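Local coordinates for 2OG-Fe dioxygenase family protein (Methylibium petroleiphilum, PDB 3PL0) that probably acts as a dioxygenase of the 2OG-Fe type, built on a double-stranded beta-helix (cupin) fold, at residues 151-156 / 222-227; 178-183 / 200-205; 186-191 / 208-213. All blocks are in the same frame, centred on the assembly; numbering follows the deposited sequence. Where two conformers were deposited one is given.

Contact 1 of 3, residues 151-156 / 222-227; sequences IDTEGG and TPLLPL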
loop_
_atom_site.group_PDB
_atom_site.type_symbol
_atom_site.label_atom_id
_atom_site.label_comp_id
_atom_site.label_asym_id
_atom_site.label_seq_id
_atom_site.Cartn_x
_atom_site.Cartn_y
_atom_site.Cartn_z
ATOM N N ILE A 151 11.605 -4.796 -1.563
ATOM C CA ILE A 151 12.765 -4.021 -1.948
ATOM C C ILE A 151 13.950 -4.678 -1.230
ATOM O O ILE A 151 13.946 -4.796 -0.004
ATOM C CB ILE A 151 12.639 -2.566 -1.518
ATOM C CG1 ILE A 151 11.370 -1.890 -2.029
ATOM C CG2 ILE A 151 13.818 -1.754 -2.026
ATOM C CD1 ILE A 151 11.225 -1.835 -3.533
ATOM N N ASP A 152 14.960 -5.067 -2.002
ATOM C CA ASP A 152 16.105 -5.838 -1.501
ATOM C C ASP A 152 17.383 -5.044 -1.725
ATOM O O ASP A 152 17.641 -4.561 -2.839
ATOM C CB ASP A 152 16.186 -7.169 -2.250
ATOM C CG ASP A 152 17.005 -8.203 -1.523
ATOM O OD1 ASP A 152 18.117 -7.895 -1.064
ATOM O OD2 ASP A 152 16.534 -9.341 -1.416
ATOM N N THR A 153 18.178 -4.916 -0.662
ATOM C CA THR A 153 19.404 -4.141 -0.690
ATOM C C THR A 153 20.585 -4.985 -1.232
ATOM O O THR A 153 21.720 -4.554 -1.197
ATOM C CB THR A 153 19.727 -3.555 0.710
ATOM O OG1 THR A 153 20.035 -4.617 1.614
ATOM C CG2 THR A 153 18.513 -2.747 1.311
ATOM N N GLU A 154 20.336 -6.189 -1.756
ATOM C CA GLU A 154 21.440 -7.006 -2.335
ATOM C C GLU A 154 22.125 -6.343 -3.492
ATOM O O GLU A 154 23.194 -6.786 -3.953
ATOM C CB GLU A 154 20.929 -8.350 -2.838
ATOM C CG GLU A 154 19.836 -8.219 -3.915
ATOM C CD GLU A 154 19.030 -9.520 -4.176
ATOM O OE1 GLU A 154 19.556 -10.591 -3.853
ATOM O OE2 GLU A 154 17.879 -9.462 -4.714
ATOM N N GLY A 155 21.447 -5.370 -4.075
ATOM C CA GLY A 155 22.035 -4.565 -5.118
ATOM C C GLY A 155 21.462 -3.164 -5.112
ATOM O O GLY A 155 20.374 -2.936 -4.604
ATOM N N GLY A 156 22.216 -2.226 -5.672
ATOM C CA GLY A 156 21.762 -0.869 -5.814
ATOM C C GLY A 156 22.024 0.012 -4.605
ATOM O O GLY A 156 22.521 -0.454 -3.589
ATOM N N THR A 222 11.696 6.599 3.571
ATOM C CA THR A 222 13.115 6.805 3.420
ATOM C C THR A 222 13.834 5.558 2.919
ATOM O O THR A 222 13.376 4.458 3.124
ATOM C CB THR A 222 13.734 7.257 4.717
ATOM O OG1 THR A 222 13.681 6.190 5.660
ATOM C CG2 THR A 222 12.985 8.548 5.216
ATOM N N PRO A 223 14.979 5.738 2.273
ATOM C CA PRO A 223 15.715 4.572 1.749
ATOM C C PRO A 223 16.112 3.559 2.841
ATOM O O PRO A 223 16.286 3.912 4.031
ATOM C CB PRO A 223 16.985 5.198 1.133
ATOM C CG PRO A 223 16.684 6.607 0.956
ATOM C CD PRO A 223 15.674 7.008 1.999
ATOM N N LEU A 224 16.236 2.307 2.440
ATOM C CA LEU A 224 16.736 1.250 3.314
ATOM C C LEU A 224 18.246 1.349 3.403
ATOM O O LEU A 224 18.874 1.848 2.511
ATOM C CB LEU A 224 16.336 -0.150 2.824
ATOM C CG LEU A 224 14.866 -0.370 2.518
ATOM C CD1 LEU A 224 14.703 -1.769 1.969
ATOM C CD2 LEU A 224 14.047 -0.137 3.761
ATOM N N LEU A 225 18.800 0.933 4.538
ATOM C CA LEU A 225 20.239 0.821 4.710
ATOM C C LEU A 225 20.446 -0.490 5.406
ATOM O O LEU A 225 19.798 -0.776 6.441
ATOM C CB LEU A 225 20.794 1.980 5.515
ATOM C CG LEU A 225 20.590 3.388 4.888
ATOM C CD1 LEU A 225 20.384 4.417 5.987
ATOM C CD2 LEU A 225 21.756 3.782 3.905
ATOM N N PRO A 226 21.300 -1.332 4.827
ATOM C CA PRO A 226 21.590 -2.628 5.424
ATOM C C PRO A 226 22.146 -2.509 6.832
ATOM O O PRO A 226 22.966 -1.675 7.069
ATOM C CB PRO A 226 22.670 -3.221 4.492
ATOM C CG PRO A 226 22.540 -2.470 3.210
ATOM C CD PRO A 226 22.014 -1.110 3.553
ATOM N N LEU A 227 21.727 -3.351 7.764
ATOM C CA LEU A 227 22.323 -3.332 9.101
ATOM C C LEU A 227 23.765 -3.833 9.068
ATOM O O LEU A 227 24.645 -3.316 9.784
ATOM C CB LEU A 227 21.502 -4.179 10.063
ATOM C CG LEU A 227 20.135 -3.567 10.393
ATOM C CD1 LEU A 227 19.287 -4.561 11.197
ATOM C CD2 LEU A 227 20.311 -2.240 11.115
#

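Contact 2 of 3, residues 178-183 / 200-205; sequences IGRQGV and RFTLEQ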
loop_
_atom_site.group_PDB
_atom_site.type_symbol
_atom_site.label_atom_id
_atom_site.label_comp_id
_atom_site.label_asym_id
_atom_site.label_seq_id
_atom_site.Cartn_x
_atom_site.Cartn_y
_atom_site.Cartn_z
ATOM N N ILE A 178 4.392 -5.679 5.762
ATOM C CA ILE A 178 4.363 -7.137 5.723
ATOM C C ILE A 178 5.540 -7.704 6.534
ATOM O O ILE A 178 5.357 -8.628 7.301
ATOM C CB ILE A 178 4.405 -7.609 4.310
ATOM C CG1 ILE A 178 3.140 -7.105 3.567
ATOM C CG2 ILE A 178 4.615 -9.125 4.194
ATOM C CD1 ILE A 178 1.828 -7.795 4.002
ATOM N N GLY A 179 6.717 -7.141 6.352
ATOM C CA GLY A 179 7.856 -7.490 7.192
ATOM C C GLY A 179 9.121 -6.814 6.751
ATOM O O GLY A 179 9.148 -6.128 5.724
ATOM N N ARG A 180 10.195 -7.019 7.514
ATOM C CA ARG A 180 11.503 -6.554 7.128
ATOM C C ARG A 180 12.588 -7.337 7.878
ATOM O O ARG A 180 12.325 -7.906 8.931
ATOM C CB ARG A 180 11.645 -5.062 7.422
ATOM C CG ARG A 180 11.785 -4.773 8.893
ATOM C CD ARG A 180 11.987 -3.311 9.134
ATOM N NE ARG A 180 12.101 -3.070 10.568
ATOM C CZ ARG A 180 12.630 -1.980 11.106
ATOM N NH1 ARG A 180 13.135 -1.029 10.333
ATOM N NH2 ARG A 180 12.690 -1.872 12.427
ATOM N N GLN A 181 13.790 -7.375 7.298
ATOM C CA GLN A 181 14.935 -8.002 7.914
ATOM C C GLN A 181 16.164 -7.306 7.480
ATOM O O GLN A 181 16.292 -6.933 6.317
ATOM C CB GLN A 181 15.145 -9.391 7.341
ATOM C CG GLN A 181 14.314 -10.437 7.810
ATOM C CD GLN A 181 14.691 -11.692 7.097
ATOM O OE1 GLN A 181 15.803 -12.222 7.271
ATOM N NE2 GLN A 181 13.803 -12.157 6.249
ATOM N N GLY A 182 17.131 -7.247 8.383
ATOM C CA GLY A 182 18.476 -6.883 8.038
ATOM C C GLY A 182 18.634 -5.448 7.606
ATOM O O GLY A 182 19.638 -5.117 6.977
ATOM N N VAL A 183 17.656 -4.601 7.914
ATOM C CA VAL A 183 17.678 -3.211 7.440
ATOM C C VAL A 183 17.299 -2.202 8.515
ATOM O O VAL A 183 16.554 -2.513 9.448
ATOM C CB VAL A 183 16.755 -2.993 6.193
ATOM C CG1 VAL A 183 17.177 -3.928 5.045
ATOM C CG2 VAL A 183 15.265 -3.217 6.551
ATOM N N ARG A 200 6.687 11.448 10.989
ATOM C CA ARG A 200 7.572 10.349 10.652
ATOM C C ARG A 200 7.406 9.203 11.627
ATOM O O ARG A 200 7.231 9.403 12.813
ATOM C CB ARG A 200 9.043 10.737 10.652
ATOM C CG ARG A 200 9.655 11.110 12.009
ATOM C CD ARG A 200 11.053 11.575 11.779
ATOM N NE ARG A 200 11.704 11.895 13.034
ATOM C CZ ARG A 200 12.665 11.167 13.598
ATOM N NH1 ARG A 200 13.117 10.068 12.998
ATOM N NH2 ARG A 200 13.187 11.554 14.767
ATOM N N PHE A 201 7.390 7.987 11.102
ATOM C CA PHE A 201 7.305 6.826 11.961
ATOM C C PHE A 201 7.777 5.617 11.150
ATOM O O PHE A 201 7.718 5.618 9.939
ATOM C CB PHE A 201 5.867 6.621 12.451
ATOM C CG PHE A 201 4.849 6.593 11.360
ATOM C CD1 PHE A 201 4.245 7.763 10.932
ATOM C CD2 PHE A 201 4.494 5.407 10.751
ATOM C CE1 PHE A 201 3.329 7.726 9.908
ATOM C CE2 PHE A 201 3.578 5.356 9.754
ATOM C CZ PHE A 201 3.004 6.511 9.295
ATOM N N THR A 202 8.268 4.590 11.827
ATOM C CA THR A 202 8.766 3.410 11.149
ATOM C C THR A 202 7.836 2.259 11.421
ATOM O O THR A 202 7.622 1.897 12.577
ATOM C CB THR A 202 10.174 3.058 11.621
ATOM O OG1 THR A 202 11.043 4.154 11.343
ATOM C CG2 THR A 202 10.679 1.822 10.906
ATOM N N LEU A 203 7.290 1.690 10.356
ATOM C CA LEU A 203 6.478 0.490 10.475
ATOM C C LEU A 203 7.395 -0.689 10.770
ATOM O O LEU A 203 8.349 -0.924 10.048
ATOM C CB LEU A 203 5.664 0.252 9.188
ATOM C CG LEU A 203 4.659 1.367 8.829
ATOM C CD1 LEU A 203 4.204 1.251 7.366
ATOM C CD2 LEU A 203 3.492 1.425 9.744
ATOM N N GLU A 204 7.079 -1.417 11.837
ATOM C CA GLU A 204 7.900 -2.513 12.323
ATOM C C GLU A 204 7.149 -3.809 12.612
ATOM O O GLU A 204 7.770 -4.867 12.558
ATOM C CB GLU A 204 8.641 -2.087 13.602
ATOM C CG GLU A 204 9.596 -0.919 13.371
ATOM C CD GLU A 204 10.416 -0.519 14.614
ATOM O OE1 GLU A 204 9.878 -0.598 15.738
ATOM O OE2 GLU A 204 11.591 -0.096 14.438
ATOM N N GLN A 205 5.852 -3.758 12.935
ATOM C CA GLN A 205 5.121 -4.991 13.257
ATOM C C GLN A 205 4.295 -5.432 12.066
ATOM O O GLN A 205 3.483 -4.674 11.552
ATOM C CB GLN A 205 4.231 -4.816 14.488
ATOM C CG GLN A 205 4.991 -4.514 15.784
ATOM C CD GLN A 205 6.116 -5.496 16.052
ATOM O OE1 GLN A 205 7.232 -5.097 16.409
ATOM N NE2 GLN A 205 5.841 -6.784 15.862
HETATM O O HOH W 1 10.739 -5.238 12.209
#

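Contact 3 of 3, residues 186-191 / 208-213; sequences GETRVF and TVLLLD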
loop_
_atom_site.group_PDB
_atom_site.type_symbol
_atom_site.label_atom_id
_atom_site.label_comp_id
_atom_site.label_asym_id
_atom_site.label_seq_id
_atom_site.Cartn_x
_atom_site.Cartn_y
_atom_site.Cartn_z
ATOM N N GLY A 186 13.790 3.067 5.898
ATOM C CA GLY A 186 12.414 2.732 5.577
ATOM C C GLY A 186 11.421 3.357 6.544
ATOM O O GLY A 186 10.471 2.737 6.953
ATOM N N GLU A 187 11.692 4.589 6.941
ATOM C CA GLU A 187 10.804 5.330 7.789
ATOM C C GLU A 187 9.747 5.941 6.904
ATOM O O GLU A 187 10.069 6.493 5.866
ATOM C CB GLU A 187 11.605 6.450 8.434
ATOM C CG GLU A 187 10.817 7.356 9.293
ATOM C CD GLU A 187 11.711 8.415 9.903
ATOM O OE1 GLU A 187 12.150 9.347 9.163
ATOM O OE2 GLU A 187 11.963 8.276 11.130
ATOM N N THR A 188 8.495 5.870 7.306
ATOM C CA THR A 188 7.395 6.496 6.564
ATOM C C THR A 188 7.277 7.943 6.990
ATOM O O THR A 188 7.422 8.259 8.178
ATOM C CB THR A 188 6.045 5.834 6.907
ATOM O OG1 THR A 188 6.157 4.427 6.674
ATOM C CG2 THR A 188 4.871 6.421 6.067
ATOM N N ARG A 189 6.989 8.813 6.041
ATOM C CA ARG A 189 6.478 10.153 6.363
ATOM C C ARG A 189 5.141 10.429 5.674
ATOM O O ARG A 189 4.956 10.065 4.497
ATOM C CB ARG A 189 7.469 11.205 5.914
ATOM C CG ARG A 189 8.690 11.315 6.781
ATOM C CD ARG A 189 9.825 10.455 6.323
ATOM N NE ARG A 189 11.090 10.796 6.972
ATOM C CZ ARG A 189 11.913 11.732 6.520
ATOM N NH1 ARG A 189 11.621 12.400 5.413
ATOM N NH2 ARG A 189 13.047 11.990 7.140
ATOM N N VAL A 190 4.228 11.083 6.406
ATOM C CA VAL A 190 2.933 11.522 5.881
ATOM C C VAL A 190 2.835 13.024 6.119
ATOM O O VAL A 190 3.176 13.486 7.216
ATOM C CB VAL A 190 1.806 10.788 6.567
ATOM C CG1 VAL A 190 0.427 11.238 5.964
ATOM C CG2 VAL A 190 1.999 9.306 6.352
ATOM N N PHE A 191 2.472 13.786 5.076
ATOM C CA PHE A 191 2.309 15.211 5.213
ATOM C C PHE A 191 0.912 15.634 4.787
ATOM O O PHE A 191 0.384 15.125 3.815
ATOM C CB PHE A 191 3.300 15.941 4.309
ATOM C CG PHE A 191 4.728 15.626 4.589
ATOM C CD1 PHE A 191 5.442 16.370 5.505
ATOM C CD2 PHE A 191 5.364 14.614 3.895
ATOM C CE1 PHE A 191 6.781 16.091 5.768
ATOM C CE2 PHE A 191 6.709 14.304 4.145
ATOM C CZ PHE A 191 7.420 15.054 5.088
ATOM N N THR A 208 0.760 -4.079 10.464
ATOM C CA THR A 208 0.458 -2.708 10.736
ATOM C C THR A 208 0.025 -2.091 9.401
ATOM O O THR A 208 0.672 -2.324 8.373
ATOM C CB THR A 208 1.654 -1.916 11.341
ATOM O OG1 THR A 208 2.145 -2.598 12.514
ATOM C CG2 THR A 208 1.184 -0.480 11.701
ATOM N N VAL A 209 -1.078 -1.340 9.415
ATOM C CA VAL A 209 -1.612 -0.696 8.210
ATOM C C VAL A 209 -1.723 0.835 8.282
ATOM O O VAL A 209 -2.268 1.391 9.208
ATOM C CB VAL A 209 -2.942 -1.314 7.823
ATOM C CG1 VAL A 209 -3.371 -0.774 6.481
ATOM C CG2 VAL A 209 -2.782 -2.834 7.789
ATOM N N LEU A 210 -1.198 1.509 7.254
ATOM C CA LEU A 210 -1.338 2.934 7.117
ATOM C C LEU A 210 -2.456 3.182 6.125
ATOM O O LEU A 210 -2.333 2.804 4.964
ATOM C CB LEU A 210 -0.034 3.552 6.594
ATOM C CG LEU A 210 -0.022 5.032 6.171
ATOM C CD1 LEU A 210 -0.371 5.899 7.363
ATOM C CD2 LEU A 210 1.347 5.395 5.578
ATOM N N LEU A 211 -3.501 3.848 6.584
ATOM C CA LEU A 211 -4.628 4.291 5.766
ATOM C C LEU A 211 -4.413 5.743 5.379
ATOM O O LEU A 211 -4.054 6.562 6.248
ATOM C CB LEU A 211 -5.954 4.137 6.518
ATOM C CG LEU A 211 -6.274 2.699 7.019
ATOM C CD1 LEU A 211 -7.624 2.592 7.725
ATOM C CD2 LEU A 211 -6.149 1.634 5.860
ATOM N N LEU A 212 -4.586 6.066 4.091
ATOM C CA LEU A 212 -4.351 7.415 3.550
ATOM C C LEU A 212 -5.555 7.890 2.700
ATOM O O LEU A 212 -6.081 7.158 1.877
ATOM C CB LEU A 212 -3.123 7.427 2.616
ATOM C CG LEU A 212 -1.773 6.967 3.171
ATOM C CD1 LEU A 212 -0.783 6.681 2.024
ATOM C CD2 LEU A 212 -1.179 8.017 4.143
ATOM N N ASP A 213 -5.980 9.121 2.914
ATOM C CA ASP A 213 -6.899 9.799 2.007
ATOM C C ASP A 213 -6.006 10.472 0.999
ATOM O O ASP A 213 -5.367 11.528 1.243
ATOM C CB ASP A 213 -7.737 10.804 2.761
ATOM C CG ASP A 213 -8.671 11.596 1.866
ATOM O OD1 ASP A 213 -8.543 11.589 0.617
ATOM O OD2 ASP A 213 -9.534 12.259 2.453
#

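Contact 1 of 3, residues 151-156 / 222-227
T153 meets both L224 and P226, and its two branches divide the work. The methyl CG2 sits 3.7 Å from L224 CB and 4.0 Å from L224 CD1, the two side chains crossing at about a right angle. The hydroxyl branch goes to the neighbouring proline instead, where T153 OG1 lies 3.7 Å from P226 CG. With chi1 at 67°, OG1 stands between the backbone N and the carbonyl carbon while CG2 is anti to the carbonyl carbon, an arrangement that lets one threonine face two residues of 222-227. The polar duty of OG1 is met by a hydrogen bond to the backbone O of A236, so the proline ring can rest beside it as a purely van der Waals neighbour. Replacing T153 with an alanine would probably open a gap beside L224 and leave the carbonyl of A236 without its hydroxyl mate. Further along, L224 CD1 touches I151 twice over, 3.7 Å from its backbone O and 4.1 Å from its CG2. H64 also adjoins I151, T153 and L224, adding to the packing round the buried leucine.

The other side of the contact is loose. D152 turns away from 222-227 and folds back on its own chain: its OD1 accepts from E154 N at 2.9 Å, an Asx turn that ends the strand, while its OD2 binds a glycerol probably carried over from crystallisation. L225, exposed, likewise points away from 151-156. No hydrogen bond joins the two segments; they meet by van der Waals packing, in which T153 OG1 and I151 O also share. The contact illustrates how the two sheets of a double-stranded beta-helix, here represented by strands 141-152 and 217-226, meet through side chains at the ends of their strands.

Contact 2 of 3, residues 178-183 / 200-205
R180 NH2 lies 2.9 Å from E204 OE2, a salt bridge between the end of one strand and the loop that follows another. The bond is not the flat, paired kind: the guanidinium and carboxylate planes are turned 43° apart, and OE2 approaches obliquely. E204 also lays its aliphatic part against the same nitrogen, with CG 3.4 Å from R180 NH2, so charge and chain contact coincide. A second link runs through water. In the guanidinium plane, at its edge, water 1 accepts from R180 NE at 3.0 Å and donates to E204 O, also at 3.0 Å. The glutamate thus holds the arginine by its carboxylate directly and by its backbone through the solvent, two points that probably limit rotation of the guanidinium. The backbone O of L203 lies over one face of the group, 4.4 Å from R180 NE, and the methyl of T202 reaches R180 NH1 at 3.8 Å, crossing the arginine at about a right angle. R180 spans the distance because its chain runs extended from CG to NE.

Just before the arginine, I178 and G179 both face D239 in a classic beta bulge. Strand 172-181 belongs to the larger sheet, where 209-213 and 237-246 flank it. Strand 198-201 lies in the smaller sheet, hydrogen-bonded through F201 to T188 of strand 183-192. Residues 202-205 carry the chain from that sheet toward strand 209-213 of the other, and the arginine meets them on this crossing between the two layers of the double-stranded beta-helix.

Contact 3 of 3, residues 186-191 / 208-213
T188 and V190 face L210 and L212 across the interior of the double-stranded beta-helix, each pair of residues lying on a different sheet of the fold. The short strands 188-191 and 209-213 run at 27° to each other with their axes 9.9 Å apart at closest approach, a layer separation bridged by side chains and not by backbone hydrogen bonds.

The interactions across this interface are apolar. T188 and L210 reach toward each other tip to tip, CG2 of the threonine 3.7 Å from CD2 of the leucine. L210 points across the gap with CG anti to its backbone N (chi1 171°), and the same CD2 then serves a second neighbour, V190 CG2, at 4.0 Å; here the side chains slide past each other in opposite directions. V190 meets L212 CD2 with both methyls, CG1 at 4.0 Å and CG2 at 4.1 Å. All four residues are buried, and the core continues into F201 beside T188 and L210, V199 and F24 beside V190, and V217 beside V190 and L212.

Polar interactions belong to the other face of strand 188-191. There R189, whose neighbours T188 and V190 point toward 209-213, itself turns away and forms a salt bridge with E187. Other charges extend it: R200 reaches E187 OE2, and E220 meets R189 NH1. Of the two nitrogens that R189 offers E187 OE1, NH2 makes a weak bond at 3.4 Å, whereas NE donates almost straight, at 2.8 Å and 169°, with OE1 met on its anti side and nearly in the plane of the guanidinium.

Contact 3 lies deepest, its centre about 9 Å from the centre of the chain, against about 14 Å for contact 2 and 19 Å for contact 1. Backbone pairing within the smaller sheet ties them together. F201 O probably accepts from T188 N at 2.8 Å, joining contacts 2 and 3, and T222 N probably donates to E187 O at 2.8 Å, joining contacts 1 and 3. Between contacts 1 and 2, L227 N approaches G182 O at 2.8 Å, a probable hydrogen bond. All three belong to the scaffold of a probable dioxygenase.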